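Local coordinates for N2152 (Neocallimastix frontalis, PDB 5U22), which probably hydrolyses rare arabinosyl substrates as a family 39 glycoside hydrolase of a rumen anaerobic fungus, at residues His224-Arg229 and Asn323-Leu328. Numbering follows the deposited sequence.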
loop_
_atom_site.group_PDB
_atom_site.type_symbol
_atom_site.label_atom_id
_atom_site.label_comp_id
_atom_site.label_asym_id
_atom_site.label_seq_id
_atom_site.Cartn_x
_atom_site.Cartn_y
_atom_site.Cartn_z
ATOM N N HIS A 224 -5.453 -7.762 -12.261
ATOM C CA HIS A 224 -4.183 -7.210 -12.718
ATOM C C HIS A 224 -3.010 -8.009 -12.169
ATOM O O HIS A 224 -2.041 -8.269 -12.890
ATOM C CB HIS A 224 -4.075 -5.741 -12.305
ATOM C CG HIS A 224 -5.168 -4.886 -12.860
ATOM N ND1 HIS A 224 -5.561 -3.701 -12.273
ATOM C CD2 HIS A 224 -5.971 -5.061 -13.936
ATOM C CE1 HIS A 224 -6.559 -3.179 -12.968
ATOM N NE2 HIS A 224 -6.824 -3.983 -13.984
ATOM N N PHE A 225 -3.072 -8.401 -10.891
ATOM C CA PHE A 225 -2.031 -9.255 -10.334
ATOM C C PHE A 225 -1.960 -10.582 -11.080
ATOM O O PHE A 225 -0.865 -11.062 -11.397
ATOM C CB PHE A 225 -2.274 -9.498 -8.838
ATOM C CG PHE A 225 -2.289 -8.243 -8.012
ATOM C CD1 PHE A 225 -1.381 -7.217 -8.261
ATOM C CD2 PHE A 225 -3.235 -8.076 -7.008
ATOM C CE1 PHE A 225 -1.402 -6.062 -7.513
ATOM C CE2 PHE A 225 -3.269 -6.937 -6.257
ATOM C CZ PHE A 225 -2.349 -5.908 -6.514
ATOM N N ARG A 226 -3.116 -11.187 -11.374
ATOM C CA ARG A 226 -3.119 -12.457 -12.100
ATOM C C ARG A 226 -2.573 -12.286 -13.513
ATOM O O ARG A 226 -1.794 -13.119 -13.991
ATOM C CB ARG A 226 -4.532 -13.049 -12.127
ATOM C CG ARG A 226 -5.072 -13.350 -10.716
ATOM C CD ARG A 226 -6.360 -14.172 -10.757
ATOM N NE ARG A 226 -7.449 -13.512 -11.481
ATOM C CZ ARG A 226 -8.364 -12.725 -10.917
ATOM N NH1 ARG A 226 -8.319 -12.466 -9.613
ATOM N NH2 ARG A 226 -9.323 -12.184 -11.662
ATOM N N SER A 227 -2.980 -11.213 -14.196
ATOM C CA SER A 227 -2.448 -10.918 -15.521
ATOM C C SER A 227 -0.939 -10.736 -15.468
ATOM O O SER A 227 -0.194 -11.329 -16.261
ATOM C CB SER A 227 -3.115 -9.660 -16.089
ATOM O OG SER A 227 -2.418 -9.200 -17.247
ATOM N N TYR A 228 -0.463 -9.947 -14.504
ATOM C CA TYR A 228 0.961 -9.643 -14.458
ATOM C C TYR A 228 1.781 -10.908 -14.207
ATOM O O TYR A 228 2.763 -11.178 -14.908
ATOM C CB TYR A 228 1.254 -8.567 -13.407
ATOM C CG TYR A 228 2.740 -8.409 -13.289
ATOM C CD1 TYR A 228 3.452 -7.762 -14.280
ATOM C CD2 TYR A 228 3.442 -8.988 -12.240
ATOM C CE1 TYR A 228 4.822 -7.662 -14.220
ATOM C CE2 TYR A 228 4.814 -8.899 -12.172
ATOM C CZ TYR A 228 5.496 -8.238 -13.174
ATOM O OH TYR A 228 6.860 -8.140 -13.122
ATOM N N ARG A 229 1.379 -11.719 -13.231
ATOM C CA ARG A 229 2.163 -12.918 -12.959
ATOM C C ARG A 229 2.094 -13.914 -14.113
ATOM O O ARG A 229 3.066 -14.636 -14.360
ATOM C CB ARG A 229 1.698 -13.544 -11.646
ATOM C CG ARG A 229 1.915 -12.598 -10.447
ATOM C CD ARG A 229 2.889 -13.175 -9.453
ATOM N NE ARG A 229 3.260 -12.267 -8.359
ATOM C CZ ARG A 229 2.531 -12.045 -7.257
ATOM N NH1 ARG A 229 1.342 -12.623 -7.088
ATOM N NH2 ARG A 229 2.988 -11.218 -6.315
ATOM N N ASN A 323 -16.753 -11.418 -3.364
ATOM C CA ASN A 323 -16.236 -11.382 -4.729
ATOM C C ASN A 323 -15.077 -10.398 -4.814
ATOM O O ASN A 323 -15.300 -9.183 -4.871
ATOM C CB ASN A 323 -17.337 -10.977 -5.720
ATOM C CG ASN A 323 -16.838 -10.924 -7.168
ATOM O OD1 ASN A 323 -15.717 -11.319 -7.465
ATOM N ND2 ASN A 323 -17.685 -10.445 -8.068
ATOM N N GLU A 324 -13.841 -10.901 -4.797
ATOM C CA GLU A 324 -12.686 -10.008 -4.822
ATOM C C GLU A 324 -12.520 -9.298 -6.157
ATOM O O GLU A 324 -11.702 -8.378 -6.254
ATOM C CB GLU A 324 -11.402 -10.773 -4.507
ATOM C CG GLU A 324 -10.945 -11.700 -5.634
ATOM C CD GLU A 324 -9.444 -11.928 -5.605
ATOM O OE1 GLU A 324 -8.756 -11.216 -4.831
ATOM O OE2 GLU A 324 -8.956 -12.812 -6.348
ATOM N N ASN A 325 -13.252 -9.706 -7.185
ATOM C CA ASN A 325 -13.178 -9.060 -8.497
ATOM C C ASN A 325 -14.302 -8.061 -8.690
ATOM O O ASN A 325 -14.917 -7.998 -9.758
ATOM C CB ASN A 325 -13.198 -10.115 -9.596
ATOM C CG ASN A 325 -12.066 -11.102 -9.457
ATOM O OD1 ASN A 325 -10.900 -10.726 -9.524
ATOM N ND2 ASN A 325 -12.403 -12.371 -9.227
ATOM N N SER A 326 -14.577 -7.262 -7.665
ATOM C CA SER A 326 -15.708 -6.343 -7.631
ATOM C C SER A 326 -15.433 -5.314 -6.544
ATOM O O SER A 326 -14.370 -5.324 -5.921
ATOM C CB SER A 326 -17.012 -7.084 -7.337
ATOM O OG SER A 326 -17.062 -7.399 -5.954
ATOM N N LYS A 327 -16.408 -4.443 -6.290
ATOM C CA LYS A 327 -16.265 -3.453 -5.228
ATOM C C LYS A 327 -16.529 -4.016 -3.835
ATOM O O LYS A 327 -16.365 -3.277 -2.860
ATOM C CB LYS A 327 -17.207 -2.275 -5.483
ATOM C CG LYS A 327 -16.908 -1.545 -6.785
ATOM C CD LYS A 327 -17.815 -0.346 -6.984
ATOM C CE LYS A 327 -17.262 0.564 -8.073
ATOM N NZ LYS A 327 -17.144 -0.155 -9.372
ATOM N N LEU A 328 -16.903 -5.293 -3.707
ATOM C CA LEU A 328 -17.498 -5.748 -2.458
ATOM C C LEU A 328 -16.462 -5.916 -1.351
ATOM O O LEU A 328 -15.262 -6.092 -1.592
ATOM C CB LEU A 328 -18.255 -7.066 -2.649
ATOM C CG LEU A 328 -19.423 -6.961 -3.641
ATOM C CD1 LEU A 328 -20.165 -8.283 -3.764
ATOM C CD2 LEU A 328 -20.355 -5.841 -3.238
#
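Arg226 reaches from helix 221-235 to the loop 323-328 and grips Asn325 end-on: NH1 and NH2 both donate to OD1 of Asn325, at 3.1 and 3.0 Å. OD1 lies in the guanidinium plane, while the amide stands almost perpendicular to it (88°). NH1 approaches OD1 in the carbonyl plane, on a lone pair; NH2 comes from above that plane. On the closer-knit side, Arg226 NH1 forms a salt bridge with Glu324 OE2 at 3.3 Å, the carboxylate turned 43° from the guanidinium. Tyr271 OH bonds both NH1 and OE2, and Glu324 OE1 is held by Arg270 and Ser222, so both carboxylate oxygens have partners beyond Arg226. NH2 meets the loop at Asn325 alone; all three touching residues are partly exposed, and the whole interface buries just 100 Å². The bend at chi3 (-60°) turns the arginine's tip to the loop. With an alanine at Asn325, both guanidinium nitrogens would probably lose their shared acceptor, leaving NH1 to Glu324 and Tyr271. Asn323 OD1 accepts from Asn325 N, an Asx turn. Such a polar, surface-lying bridge joins a TIM-barrel helix to a hairpin loop of the beta-sandwich domain, the two-domain architecture of this glycoside hydrolase.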